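Uncharacterized protein Atu2773 (Agrobacterium tumefaciens, PDB 2QV5) is of unknown function but belongs to the divergent polysaccharide deacetylase family and so may act on a carbohydrate substrate. Local coordinates at residues L84-E89 with D114-S119; L103-P108 with G135-E140; T124-V129 with R154-L159; V129-G134 with D161-Q166; A143-M148 with G170-A175. All coordinates share one frame; numbering follows the deposited sequence.

Contact 1: L84-E89 with D114-S119; sequences LQIPLE and DRLHRS
L116 is the first residue of helix segment D114-S119 to meet the strand, and it does so through one methyl. Its CG stands anti to the backbone N (chi1 176°), which carries CD1 toward I86; there L116 CD1 lies 4.0 Å from I86 CD1 and 4.1 Å from I86 CG2, so a single methyl touches both branches of the isoleucine. The two side chains cross at about a right angle. One turn after L116, S119 takes over. Its CB is 3.6 Å from I86 CD1, so the end of the isoleucine rests against both L116 and S119. L84 CD2 comes alongside the carbonyl oxygen of S119, 3.6 Å from S119 O, while S119 OG is 4.2 Å from P87 CD. No hydrogen bond links the two segments, which meet by packing. Across the pair, helix and strand directions are 149° apart, with the axes 9.2 Å apart at closest approach. This is the strand-to-helix packing of a beta-alpha-beta crossover, in which helix 109-120 connects parallel strands 82-88 and 128-131.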
# COMPACT_ATOMS: atom_id res chain seq x y z
N LEU A 84 1.38 5.34 -1.34
CA LEU A 84 1.13 6.34 -0.30
C LEU A 84 0.09 5.84 0.70
O LEU A 84 -1.02 5.51 0.31
CB LEU A 84 0.63 7.63 -0.94
CG LEU A 84 0.36 8.82 0.00
CD1 LEU A 84 1.61 9.20 0.82
CD2 LEU A 84 -0.13 9.97 -0.83
N GLN A 85 0.43 5.81 1.99
CA GLN A 85 -0.55 5.42 3.02
C GLN A 85 -1.35 6.62 3.52
O GLN A 85 -0.78 7.57 4.05
CB GLN A 85 0.11 4.75 4.21
CG GLN A 85 0.58 3.36 3.96
CD GLN A 85 1.44 2.82 5.10
OE1 GLN A 85 2.55 3.29 5.32
NE2 GLN A 85 0.93 1.83 5.81
N ILE A 86 -2.67 6.54 3.38
CA ILE A 86 -3.57 7.62 3.76
C ILE A 86 -4.24 7.32 5.10
O ILE A 86 -4.91 6.30 5.23
CB ILE A 86 -4.64 7.83 2.67
CG1 ILE A 86 -3.98 8.14 1.32
CG2 ILE A 86 -5.61 8.95 3.06
CD1 ILE A 86 -3.20 9.43 1.33
N PRO A 87 -4.05 8.20 6.10
CA PRO A 87 -4.70 8.01 7.40
C PRO A 87 -6.23 8.13 7.32
O PRO A 87 -6.74 9.14 6.86
CB PRO A 87 -4.10 9.13 8.27
CG PRO A 87 -3.62 10.15 7.32
CD PRO A 87 -3.23 9.43 6.06
N LEU A 88 -6.94 7.09 7.75
CA LEU A 88 -8.40 7.05 7.73
C LEU A 88 -8.96 6.74 9.12
O LEU A 88 -8.29 6.10 9.92
CB LEU A 88 -8.91 6.01 6.73
CG LEU A 88 -8.51 6.04 5.25
CD1 LEU A 88 -9.21 4.88 4.56
CD2 LEU A 88 -8.91 7.34 4.58
N GLU A 89 -10.19 7.19 9.39
CA GLU A 89 -10.75 7.14 10.76
C GLU A 89 -10.93 5.72 11.28
O GLU A 89 -11.67 4.94 10.69
CB GLU A 89 -12.08 7.89 10.85
CG GLU A 89 -12.55 8.15 12.28
CD GLU A 89 -14.00 8.60 12.36
OE1 GLU A 89 -14.50 9.19 11.38
OE2 GLU A 89 -14.64 8.36 13.41
N ASP A 114 -9.80 17.67 0.59
CA ASP A 114 -8.70 18.57 0.92
C ASP A 114 -7.62 17.91 1.78
O ASP A 114 -6.43 18.14 1.56
CB ASP A 114 -9.23 19.83 1.63
CG ASP A 114 -9.89 20.81 0.66
OD1 ASP A 114 -9.43 20.91 -0.50
OD2 ASP A 114 -10.86 21.50 1.07
N ARG A 115 -8.04 17.08 2.73
CA ARG A 115 -7.12 16.33 3.59
C ARG A 115 -6.31 15.34 2.77
O ARG A 115 -5.11 15.20 2.98
CB ARG A 115 -7.90 15.57 4.65
CG ARG A 115 -8.28 16.41 5.85
CD ARG A 115 -9.30 15.70 6.69
NE ARG A 115 -9.72 16.53 7.82
CZ ARG A 115 -10.90 16.43 8.42
NH1 ARG A 115 -11.20 17.23 9.43
NH2 ARG A 115 -11.78 15.53 8.00
N LEU A 116 -7.01 14.63 1.88
CA LEU A 116 -6.43 13.68 0.94
C LEU A 116 -5.37 14.33 0.07
O LEU A 116 -4.26 13.82 -0.07
CB LEU A 116 -7.53 13.11 0.05
CG LEU A 116 -7.12 12.15 -1.07
CD1 LEU A 116 -6.47 10.91 -0.46
CD2 LEU A 116 -8.30 11.75 -1.95
N HIS A 117 -5.72 15.48 -0.51
CA HIS A 117 -4.82 16.24 -1.38
C HIS A 117 -3.57 16.72 -0.67
O HIS A 117 -2.49 16.77 -1.27
CB HIS A 117 -5.57 17.42 -1.99
CG HIS A 117 -6.54 17.03 -3.06
ND1 HIS A 117 -7.27 17.96 -3.77
CD2 HIS A 117 -6.89 15.82 -3.56
CE1 HIS A 117 -8.03 17.34 -4.65
NE2 HIS A 117 -7.83 16.04 -4.54
N ARG A 118 -3.69 17.08 0.61
CA ARG A 118 -2.53 17.44 1.40
C ARG A 118 -1.55 16.28 1.54
O ARG A 118 -0.35 16.47 1.38
CB ARG A 118 -2.94 17.98 2.77
CG ARG A 118 -3.50 19.39 2.70
CD ARG A 118 -3.45 20.07 4.06
NE ARG A 118 -4.43 19.57 5.03
CZ ARG A 118 -5.73 19.86 5.03
NH1 ARG A 118 -6.27 20.65 4.11
NH2 ARG A 118 -6.51 19.35 5.98
N SER A 119 -2.06 15.08 1.81
CA SER A 119 -1.21 13.88 1.88
C SER A 119 -0.57 13.53 0.53
O SER A 119 0.63 13.23 0.47
CB SER A 119 -2.00 12.69 2.39
OG SER A 119 -2.29 12.82 3.78

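Contact 2: L103-P108 with G135-E140; sequences LLAGDP and GRFLAE
The F137 ring is inserted against the backbone of L103-A105, joining two connecting loops of the parallel alpha/beta fold, one between strand 82-88 and helix 109-120, the other between strand 128-131 and helix 141-153. Both segments end at an N-cap position, P108 and E140 each coming directly before a helix, and L104-D107 form a type I beta turn. The polar groups near the ring approach mainly at its rim. A105 N, L104 O and the carbonyl carbon of L104 all lie at the edge near the ring plane, with A105 N 3.6 Å from F137 CD1 and L104 O 3.7 Å from F137 CE1. The A105 N-H itself is used by E89 OE1. No hydrogen bond crosses between the segments.

Apolar packing supplies the rest. L103 CB sits 3.7 Å from F137 CE1, and L103 CD2 reaches 4.1 Å from F137 CZ. The ring is directed there by a chi1 of -162°, with CG anti to the backbone N, and V147 and A143 of helix 141-153 also touch it. At the outer margin the aliphatic parts of two charged residues meet one methyl: R136 CG approaches A105 CB to 4.1 Å, and E140 CG, on a chain bent at chi2 (-72°), lies 3.9 Å from the same A105 CB.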
# COMPACT_ATOMS: atom_id res chain seq x y z
N LEU A 103 -8.86 11.27 7.46
CA LEU A 103 -10.18 11.44 6.85
C LEU A 103 -11.23 10.89 7.81
O LEU A 103 -11.05 9.82 8.40
CB LEU A 103 -10.24 10.76 5.47
CG LEU A 103 -9.60 11.46 4.25
CD1 LEU A 103 -8.12 11.74 4.40
CD2 LEU A 103 -9.81 10.63 3.00
N LEU A 104 -12.32 11.64 7.97
CA LEU A 104 -13.35 11.33 8.97
C LEU A 104 -14.69 11.05 8.31
O LEU A 104 -15.11 11.78 7.40
CB LEU A 104 -13.47 12.47 9.99
CG LEU A 104 -12.19 12.90 10.72
CD1 LEU A 104 -12.41 14.15 11.55
CD2 LEU A 104 -11.63 11.76 11.58
N ALA A 105 -15.35 10.00 8.79
CA ALA A 105 -16.62 9.53 8.24
C ALA A 105 -17.75 10.58 8.23
O ALA A 105 -18.56 10.60 7.31
CB ALA A 105 -17.07 8.26 8.95
N GLY A 106 -17.78 11.43 9.25
CA GLY A 106 -18.86 12.41 9.41
C GLY A 106 -18.67 13.74 8.69
O GLY A 106 -19.62 14.51 8.55
N ASP A 107 -17.45 14.01 8.23
CA ASP A 107 -17.12 15.25 7.54
C ASP A 107 -17.64 15.27 6.10
O ASP A 107 -17.78 14.20 5.48
CB ASP A 107 -15.60 15.49 7.57
CG ASP A 107 -15.15 16.26 8.80
OD1 ASP A 107 -15.93 17.09 9.31
OD2 ASP A 107 -14.01 16.04 9.26
N PRO A 108 -17.96 16.47 5.56
CA PRO A 108 -18.44 16.54 4.17
C PRO A 108 -17.33 16.23 3.18
O PRO A 108 -16.15 16.36 3.52
CB PRO A 108 -18.89 18.00 4.03
CG PRO A 108 -18.06 18.74 5.01
CD PRO A 108 -17.90 17.81 6.17
N GLY A 135 -10.99 1.60 10.05
CA GLY A 135 -12.08 0.71 10.48
C GLY A 135 -13.47 1.32 10.39
O GLY A 135 -14.40 0.70 9.88
N ARG A 136 -13.60 2.55 10.89
CA ARG A 136 -14.85 3.30 10.80
C ARG A 136 -15.09 3.82 9.38
O ARG A 136 -16.18 3.64 8.84
CB ARG A 136 -14.85 4.46 11.82
CG ARG A 136 -16.03 5.44 11.76
CD ARG A 136 -17.35 4.85 12.25
NE ARG A 136 -17.26 4.28 13.60
CZ ARG A 136 -17.70 4.88 14.71
NH1 ARG A 136 -18.27 6.08 14.66
NH2 ARG A 136 -17.56 4.27 15.88
N PHE A 137 -14.07 4.44 8.79
CA PHE A 137 -14.18 5.11 7.49
C PHE A 137 -14.58 4.19 6.32
O PHE A 137 -15.43 4.55 5.50
CB PHE A 137 -12.88 5.85 7.15
CG PHE A 137 -13.03 6.89 6.07
CD1 PHE A 137 -13.39 8.19 6.39
CD2 PHE A 137 -12.82 6.57 4.73
CE1 PHE A 137 -13.53 9.15 5.41
CE2 PHE A 137 -12.96 7.53 3.74
CZ PHE A 137 -13.31 8.82 4.07
N LEU A 138 -13.97 3.01 6.27
CA LEU A 138 -14.15 2.08 5.15
C LEU A 138 -15.54 1.45 5.07
O LEU A 138 -15.96 1.01 4.01
CB LEU A 138 -13.05 1.00 5.14
CG LEU A 138 -11.62 1.50 4.89
CD1 LEU A 138 -10.58 0.43 5.30
CD2 LEU A 138 -11.39 2.00 3.45
N ALA A 139 -16.24 1.42 6.21
CA ALA A 139 -17.60 0.90 6.28
C ALA A 139 -18.68 1.94 5.93
O ALA A 139 -19.88 1.62 5.93
CB ALA A 139 -17.86 0.30 7.67
N GLU A 140 -18.27 3.17 5.61
CA GLU A 140 -19.20 4.27 5.35
C GLU A 140 -19.22 4.72 3.89
O GLU A 140 -18.34 5.48 3.46
CB GLU A 140 -18.90 5.45 6.27
CG GLU A 140 -18.99 5.12 7.76
CD GLU A 140 -20.42 4.90 8.24
OE1 GLU A 140 -21.21 5.87 8.21
OE2 GLU A 140 -20.73 3.77 8.67

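Contact 3: T124-V129 with R154-L159; sequences TNYTGV and RGLLFL
Three backbone hydrogen bonds join T127 and V129 to L157 and L159, pairing G128 with L157 and V129 with F158 as parallel strands. L157 N donates to T127 O (3.2 Å), V129 N to L157 O (2.9 Å), and L159 N to V129 O (2.8 Å). All three are close to straight. They differ at the acceptor: T127 O is met on a lone pair in the carbonyl plane, whereas L157 O and V129 O are approached nearly end-on. A CA-H...O contact from F158 CA to V129 O adds to this pairing.

Side chains then pack across the strands. The bridged pair V129 and F158 projects to one face of the sheet, where V129 CG2 lies 3.7 Å from F158 CD1. L157 points to the opposite face. Its chi1 of 67° sets CG between the backbone N and the carbonyl carbon, over the neighbouring strand, with CG 3.8 Å from G128 CA; glycine has no side chain to obstruct it. T127 and L157 run side by side, pointing the same way. Farther back along both segments, L156 CD2 lies 3.8 Å from Y126 CE1.

The polar ends of T127 and Y126 are fixed from outside: T127 OG1 bonds to E81 OE2, and Y126 OH to M120 O at the end of helix 109-120. I151 of helix 141-153 packs on V129, L156 and F158, placing this helix over the face that carries V129 and F158. Strand 128-131 is flanked by 82-88 and strand 157-160 by 180-186, so the pair is interior to the parallel sheet.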
# COMPACT_ATOMS: atom_id res chain seq x y z
N THR A 124 5.99 11.91 -4.53
CA THR A 124 5.59 11.71 -5.91
C THR A 124 6.01 10.30 -6.31
O THR A 124 6.64 9.60 -5.52
CB THR A 124 6.18 12.80 -6.86
OG1 THR A 124 5.73 12.57 -8.21
CG2 THR A 124 7.69 12.80 -6.83
N ASN A 125 5.62 9.89 -7.52
CA ASN A 125 6.08 8.66 -8.15
C ASN A 125 5.58 7.39 -7.47
O ASN A 125 6.26 6.36 -7.44
CB ASN A 125 7.60 8.68 -8.37
CG ASN A 125 8.02 9.76 -9.38
OD1 ASN A 125 7.38 10.81 -9.51
ND2 ASN A 125 9.07 9.48 -10.10
N TYR A 126 4.36 7.49 -6.94
CA TYR A 126 3.68 6.34 -6.34
C TYR A 126 2.58 5.84 -7.28
O TYR A 126 2.04 6.62 -8.06
CB TYR A 126 3.16 6.64 -4.93
CG TYR A 126 2.28 7.87 -4.80
CD1 TYR A 126 0.88 7.76 -4.86
CD2 TYR A 126 2.83 9.12 -4.59
CE1 TYR A 126 0.08 8.89 -4.73
CE2 TYR A 126 2.04 10.25 -4.46
CZ TYR A 126 0.66 10.12 -4.53
OH TYR A 126 -0.11 11.24 -4.38
N THR A 127 2.28 4.54 -7.23
CA THR A 127 1.34 3.92 -8.16
C THR A 127 -0.05 3.94 -7.60
O THR A 127 -1.02 3.77 -8.33
CB THR A 127 1.68 2.45 -8.48
OG1 THR A 127 1.91 1.72 -7.26
CG2 THR A 127 2.88 2.35 -9.38
N GLY A 128 -0.15 4.09 -6.29
CA GLY A 128 -1.46 4.05 -5.70
C GLY A 128 -1.44 4.40 -4.24
O GLY A 128 -0.40 4.75 -3.69
N VAL A 129 -2.61 4.26 -3.62
CA VAL A 129 -2.77 4.58 -2.22
C VAL A 129 -3.21 3.35 -1.45
O VAL A 129 -3.82 2.42 -2.02
CB VAL A 129 -3.77 5.76 -1.97
CG1 VAL A 129 -3.39 7.01 -2.75
CG2 VAL A 129 -5.19 5.34 -2.30
N ARG A 154 -7.50 9.93 -10.96
CA ARG A 154 -6.10 10.34 -11.08
C ARG A 154 -5.21 9.21 -11.54
O ARG A 154 -3.98 9.36 -11.55
CB ARG A 154 -5.59 10.86 -9.75
CG ARG A 154 -6.32 12.08 -9.32
CD ARG A 154 -5.87 12.57 -7.97
NE ARG A 154 -6.70 13.71 -7.62
CZ ARG A 154 -6.52 14.94 -8.07
NH1 ARG A 154 -5.50 15.25 -8.88
NH2 ARG A 154 -7.36 15.89 -7.70
N GLY A 155 -5.81 8.09 -11.90
CA GLY A 155 -5.05 6.98 -12.45
C GLY A 155 -4.26 6.20 -11.42
O GLY A 155 -3.25 5.57 -11.74
N LEU A 156 -4.71 6.24 -10.17
CA LEU A 156 -4.07 5.54 -9.07
C LEU A 156 -4.87 4.30 -8.69
O LEU A 156 -6.10 4.28 -8.83
CB LEU A 156 -3.97 6.46 -7.84
CG LEU A 156 -3.17 7.76 -7.92
CD1 LEU A 156 -3.62 8.75 -6.84
CD2 LEU A 156 -1.68 7.46 -7.80
N LEU A 157 -4.17 3.28 -8.20
CA LEU A 157 -4.82 2.09 -7.67
C LEU A 157 -5.11 2.30 -6.19
O LEU A 157 -4.46 3.12 -5.56
CB LEU A 157 -3.93 0.85 -7.86
CG LEU A 157 -2.60 0.72 -7.10
CD1 LEU A 157 -2.76 0.08 -5.72
CD2 LEU A 157 -1.72 -0.15 -7.94
N PHE A 158 -6.07 1.54 -5.66
CA PHE A 158 -6.41 1.57 -4.23
C PHE A 158 -6.16 0.17 -3.65
O PHE A 158 -6.79 -0.81 -4.05
CB PHE A 158 -7.88 1.98 -4.06
CG PHE A 158 -8.32 2.18 -2.62
CD1 PHE A 158 -8.38 3.46 -2.07
CD2 PHE A 158 -8.71 1.10 -1.83
CE1 PHE A 158 -8.79 3.66 -0.75
CE2 PHE A 158 -9.11 1.29 -0.51
CZ PHE A 158 -9.16 2.57 0.03
N LEU A 159 -5.24 0.07 -2.70
CA LEU A 159 -4.99 -1.19 -2.01
C LEU A 159 -5.63 -1.12 -0.62
O LEU A 159 -5.29 -0.26 0.20
CB LEU A 159 -3.48 -1.48 -1.94
CG LEU A 159 -3.08 -2.77 -1.20
CD1 LEU A 159 -3.48 -4.02 -1.99
CD2 LEU A 159 -1.61 -2.78 -0.90

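Contact 4: V129-G134 with D161-Q166; sequences VMNYLG and DGSSAQ
The carboxamide of N131 and the carboxylate of D161 stand almost perpendicular, their planes 89° apart. N131 ND2 reaches D161 OD1 (2.8 Å) from above the carboxylate plane, while the bond stays in the plane of the amide. At the other corner of that amide, N131 OD1 accepts D161 N (2.8 Å), in the carbonyl plane on a lone pair. Amide and aspartate thus make a two-bond pair, using both the side chain and the backbone of D161. N131 ND2 also donates to L133 O within its own segment, again in the amide plane, so ND2 spends its two hydrogens on D161 and L133 and the rotation of the amide is fixed.

N131 in strand 128-131 and D161 just after strand 157-160 lie toward the carboxyl ends of neighbouring parallel strands, the rim where alpha/beta folds commonly place their active sites and where polysaccharide deacetylases have theirs; whether N131 or D161 takes part in any such site is not established.

D161 OD1 accepts three donors. Besides N131 ND2 they are S163 N at 3.1 Å, which closes an Asx turn, and S163 OG at 2.6 Å, on the syn side and 25° out of the carboxylate plane. The second carboxylate oxygen is used differently: a water donates to D161 OD2 and accepts from L133 N. Another water donates to L133 O and to S163 OG, and lies 2.5 Å from S164 OG.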
# COMPACT_ATOMS: atom_id res chain seq x y z
N VAL A 129 -2.61 4.26 -3.62
CA VAL A 129 -2.77 4.58 -2.22
C VAL A 129 -3.21 3.35 -1.45
O VAL A 129 -3.82 2.42 -2.02
CB VAL A 129 -3.77 5.76 -1.97
CG1 VAL A 129 -3.39 7.01 -2.75
CG2 VAL A 129 -5.19 5.34 -2.30
N MET A 130 -2.90 3.32 -0.16
CA MET A 130 -3.44 2.28 0.70
C MET A 130 -3.95 2.92 1.99
O MET A 130 -3.52 4.01 2.34
CB MET A 130 -2.41 1.15 0.97
CG MET A 130 -1.07 1.59 1.57
SD MET A 130 0.15 0.27 1.95
CE MET A 130 -0.90 -1.07 2.47
N ASN A 131 -4.89 2.26 2.65
CA ASN A 131 -5.42 2.79 3.90
C ASN A 131 -4.43 2.58 5.02
O ASN A 131 -3.73 1.57 5.06
CB ASN A 131 -6.75 2.11 4.27
CG ASN A 131 -6.62 0.62 4.43
OD1 ASN A 131 -6.29 -0.09 3.48
ND2 ASN A 131 -6.86 0.13 5.64
N TYR A 132 -4.33 3.57 5.90
CA TYR A 132 -3.77 3.34 7.22
C TYR A 132 -4.96 3.39 8.16
O TYR A 132 -5.66 4.42 8.24
CB TYR A 132 -2.72 4.38 7.60
CG TYR A 132 -2.22 4.18 9.03
CD1 TYR A 132 -1.67 2.96 9.42
CD2 TYR A 132 -2.34 5.19 9.98
CE1 TYR A 132 -1.24 2.75 10.73
CE2 TYR A 132 -1.90 5.00 11.30
CZ TYR A 132 -1.35 3.77 11.66
OH TYR A 132 -0.92 3.57 12.96
N LEU A 133 -5.21 2.26 8.83
CA LEU A 133 -6.37 2.04 9.70
C LEU A 133 -7.68 2.11 8.90
O LEU A 133 -7.82 1.42 7.90
CB LEU A 133 -6.36 2.96 10.93
CG LEU A 133 -5.09 2.93 11.80
CD1 LEU A 133 -5.21 3.93 12.92
CD2 LEU A 133 -4.82 1.54 12.36
N GLY A 134 -8.63 2.92 9.36
CA GLY A 134 -9.85 3.16 8.60
C GLY A 134 -11.02 2.26 8.89
O GLY A 134 -11.94 2.17 8.08
N ASP A 161 -6.02 -2.81 2.93
CA ASP A 161 -5.18 -3.76 3.69
C ASP A 161 -5.94 -4.98 4.27
O ASP A 161 -5.32 -5.92 4.77
CB ASP A 161 -4.34 -3.05 4.75
CG ASP A 161 -5.13 -2.62 5.98
OD1 ASP A 161 -6.38 -2.63 5.94
OD2 ASP A 161 -4.49 -2.26 6.98
N GLY A 162 -7.27 -4.94 4.21
CA GLY A 162 -8.12 -6.06 4.60
C GLY A 162 -8.38 -6.17 6.09
O GLY A 162 -8.98 -7.14 6.54
N SER A 163 -7.93 -5.17 6.86
CA SER A 163 -8.10 -5.18 8.32
C SER A 163 -9.54 -4.97 8.81
O SER A 163 -9.84 -5.24 9.97
CB SER A 163 -7.15 -4.18 8.98
OG SER A 163 -7.23 -2.89 8.41
N SER A 164 -10.41 -4.49 7.92
CA SER A 164 -11.84 -4.38 8.21
C SER A 164 -12.63 -5.26 7.27
O SER A 164 -12.58 -5.09 6.05
CB SER A 164 -12.31 -2.93 8.06
OG SER A 164 -11.45 -2.05 8.76
N ALA A 165 -13.36 -6.22 7.84
CA ALA A 165 -14.18 -7.14 7.05
C ALA A 165 -15.43 -6.46 6.48
O ALA A 165 -16.01 -6.93 5.50
CB ALA A 165 -14.55 -8.37 7.89
N GLN A 166 -15.82 -5.34 7.09
CA GLN A 166 -17.00 -4.58 6.65
C GLN A 166 -16.68 -3.52 5.60
O GLN A 166 -17.56 -2.75 5.19
CB GLN A 166 -17.69 -3.94 7.87
CG GLN A 166 -18.16 -4.96 8.90
CD GLN A 166 -18.96 -6.09 8.29
OE1 GLN A 166 -20.01 -5.87 7.67
NE2 GLN A 166 -18.47 -7.32 8.46
O HOH W 1 -4.52 -0.40 8.84
O HOH W 2 -9.18 -1.20 8.10

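Contact 5: A143-M148 with G170-A175; sequences ALEPVM and GGIAKA
Apolar packing centred on I172 joins the two helical segments. The end of the isoleucine settles beside the first turn of A143-M148: I172 CD1 is 3.9 Å from L144 CB and equally near L144 CG and CD2. The other branch, I172 CG2, lies between E145 and M148, 3.9 Å from E145 CG and 4.0 Å from M148 SD. With CG1 anti to the carbonyl carbon (chi1 -70°), CD1 is directed to L144 and CG2 to E145 and M148. M148 continues past I172, its chain bent at chi3 (72°), and its methyl CE ends 3.7 Å from A173 CB.

Polar groups contribute little across the interface, and no hydrogen bond spans it. E145 offers only its aliphatic part to I172; its carboxylate is engaged along its own helix, in a salt bridge from OE2 to R149. The backbone N of E145 is 3.8 Å from I172 CD1, a packing contact.

Helices 141-153 and 169-176, which flank strand 157-160 in the chain, pack side by side as neighbouring helices of the parallel alpha/beta fold, their directions 48° apart and their axes 10.1 Å apart at closest approach. L144 and M148 also touch S169, and M148 touches I176. M148 packs on F158 of strand 157-160 as well, so the interface lies against the sheet.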
# COMPACT_ATOMS: atom_id res chain seq x y z
N ALA A 143 -18.82 8.32 2.86
CA ALA A 143 -17.49 8.87 3.16
C ALA A 143 -16.44 8.33 2.19
O ALA A 143 -15.58 9.08 1.69
CB ALA A 143 -17.11 8.54 4.58
N LEU A 144 -16.51 7.03 1.92
CA LEU A 144 -15.52 6.36 1.08
C LEU A 144 -15.68 6.62 -0.42
O LEU A 144 -14.67 6.74 -1.14
CB LEU A 144 -15.49 4.85 1.39
CG LEU A 144 -14.38 4.02 0.73
CD1 LEU A 144 -12.98 4.58 1.06
CD2 LEU A 144 -14.50 2.56 1.14
N GLU A 145 -16.92 6.71 -0.91
CA GLU A 145 -17.16 6.92 -2.34
C GLU A 145 -16.50 8.18 -2.99
O GLU A 145 -15.84 8.02 -4.02
CB GLU A 145 -18.65 6.81 -2.70
CG GLU A 145 -18.89 6.55 -4.18
CD GLU A 145 -20.36 6.66 -4.59
OE1 GLU A 145 -21.26 6.30 -3.79
OE2 GLU A 145 -20.62 7.11 -5.73
N PRO A 146 -16.63 9.39 -2.39
CA PRO A 146 -15.97 10.54 -3.04
C PRO A 146 -14.45 10.40 -3.08
O PRO A 146 -13.81 10.85 -4.03
CB PRO A 146 -16.32 11.72 -2.12
CG PRO A 146 -17.46 11.29 -1.32
CD PRO A 146 -17.32 9.82 -1.15
N VAL A 147 -13.90 9.79 -2.04
CA VAL A 147 -12.45 9.57 -1.88
C VAL A 147 -11.95 8.62 -2.97
O VAL A 147 -10.96 8.92 -3.66
CB VAL A 147 -12.14 9.03 -0.45
CG1 VAL A 147 -10.68 8.64 -0.28
CG2 VAL A 147 -12.53 10.08 0.58
N MET A 148 -12.67 7.52 -3.14
CA MET A 148 -12.31 6.53 -4.16
C MET A 148 -12.52 7.04 -5.58
O MET A 148 -11.79 6.63 -6.50
CB MET A 148 -13.06 5.21 -3.91
CG MET A 148 -12.50 4.44 -2.69
SD MET A 148 -13.08 2.75 -2.62
CE MET A 148 -12.14 2.06 -3.98
N GLY A 170 -14.20 -2.65 -2.06
CA GLY A 170 -14.32 -3.60 -3.17
C GLY A 170 -15.57 -3.36 -4.00
O GLY A 170 -15.51 -3.35 -5.24
N GLY A 171 -16.69 -3.18 -3.31
CA GLY A 171 -17.96 -2.90 -3.96
C GLY A 171 -18.01 -1.54 -4.64
O GLY A 171 -18.51 -1.43 -5.76
N ILE A 172 -17.52 -0.50 -3.95
CA ILE A 172 -17.47 0.86 -4.50
C ILE A 172 -16.62 0.94 -5.78
O ILE A 172 -17.05 1.52 -6.78
CB ILE A 172 -17.02 1.92 -3.45
CG1 ILE A 172 -18.10 2.11 -2.38
CG2 ILE A 172 -16.71 3.26 -4.10
CD1 ILE A 172 -17.64 2.94 -1.18
N ALA A 173 -15.44 0.32 -5.73
CA ALA A 173 -14.53 0.23 -6.88
C ALA A 173 -15.14 -0.46 -8.10
O ALA A 173 -14.91 -0.03 -9.22
CB ALA A 173 -13.25 -0.47 -6.50
N LYS A 174 -15.86 -1.56 -7.88
CA LYS A 174 -16.59 -2.23 -8.96
C LYS A 174 -17.67 -1.31 -9.56
O LYS A 174 -17.82 -1.23 -10.78
CB LYS A 174 -17.22 -3.54 -8.48
CG LYS A 174 -17.87 -4.39 -9.57
CD LYS A 174 -18.72 -5.51 -8.98
CE LYS A 174 -19.89 -4.97 -8.18
NZ LYS A 174 -20.58 -6.04 -7.40
N ALA A 175 -18.38 -0.59 -8.69
CA ALA A 175 -19.44 0.34 -9.10
C ALA A 175 -18.93 1.56 -9.87
O ALA A 175 -19.63 2.07 -10.74
CB ALA A 175 -20.25 0.79 -7.89

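Contacts 1, 3 and 4 share one run of parallel sheet: L84 N lies 3.0 Å from G128 O, and I86 N 2.9 Å from M130 O, so strand 82-88 of contact 1 lies directly beside strand 128-131, used by contacts 3 and 4, which share V129. Contact 2 lies about 12 Å from contact 1 between centres and is tied to it by the salt bridge R115 NH2 to D107 OD2 (2.6 Å). L138 CD1, 3.8 Å from N131 ND2, connects contact 2 to the polar cluster of contact 4. On the helical side, M148 CE of contact 5 reaches 4.1 Å from F158 CG of contact 3. No ligand marks an active site here.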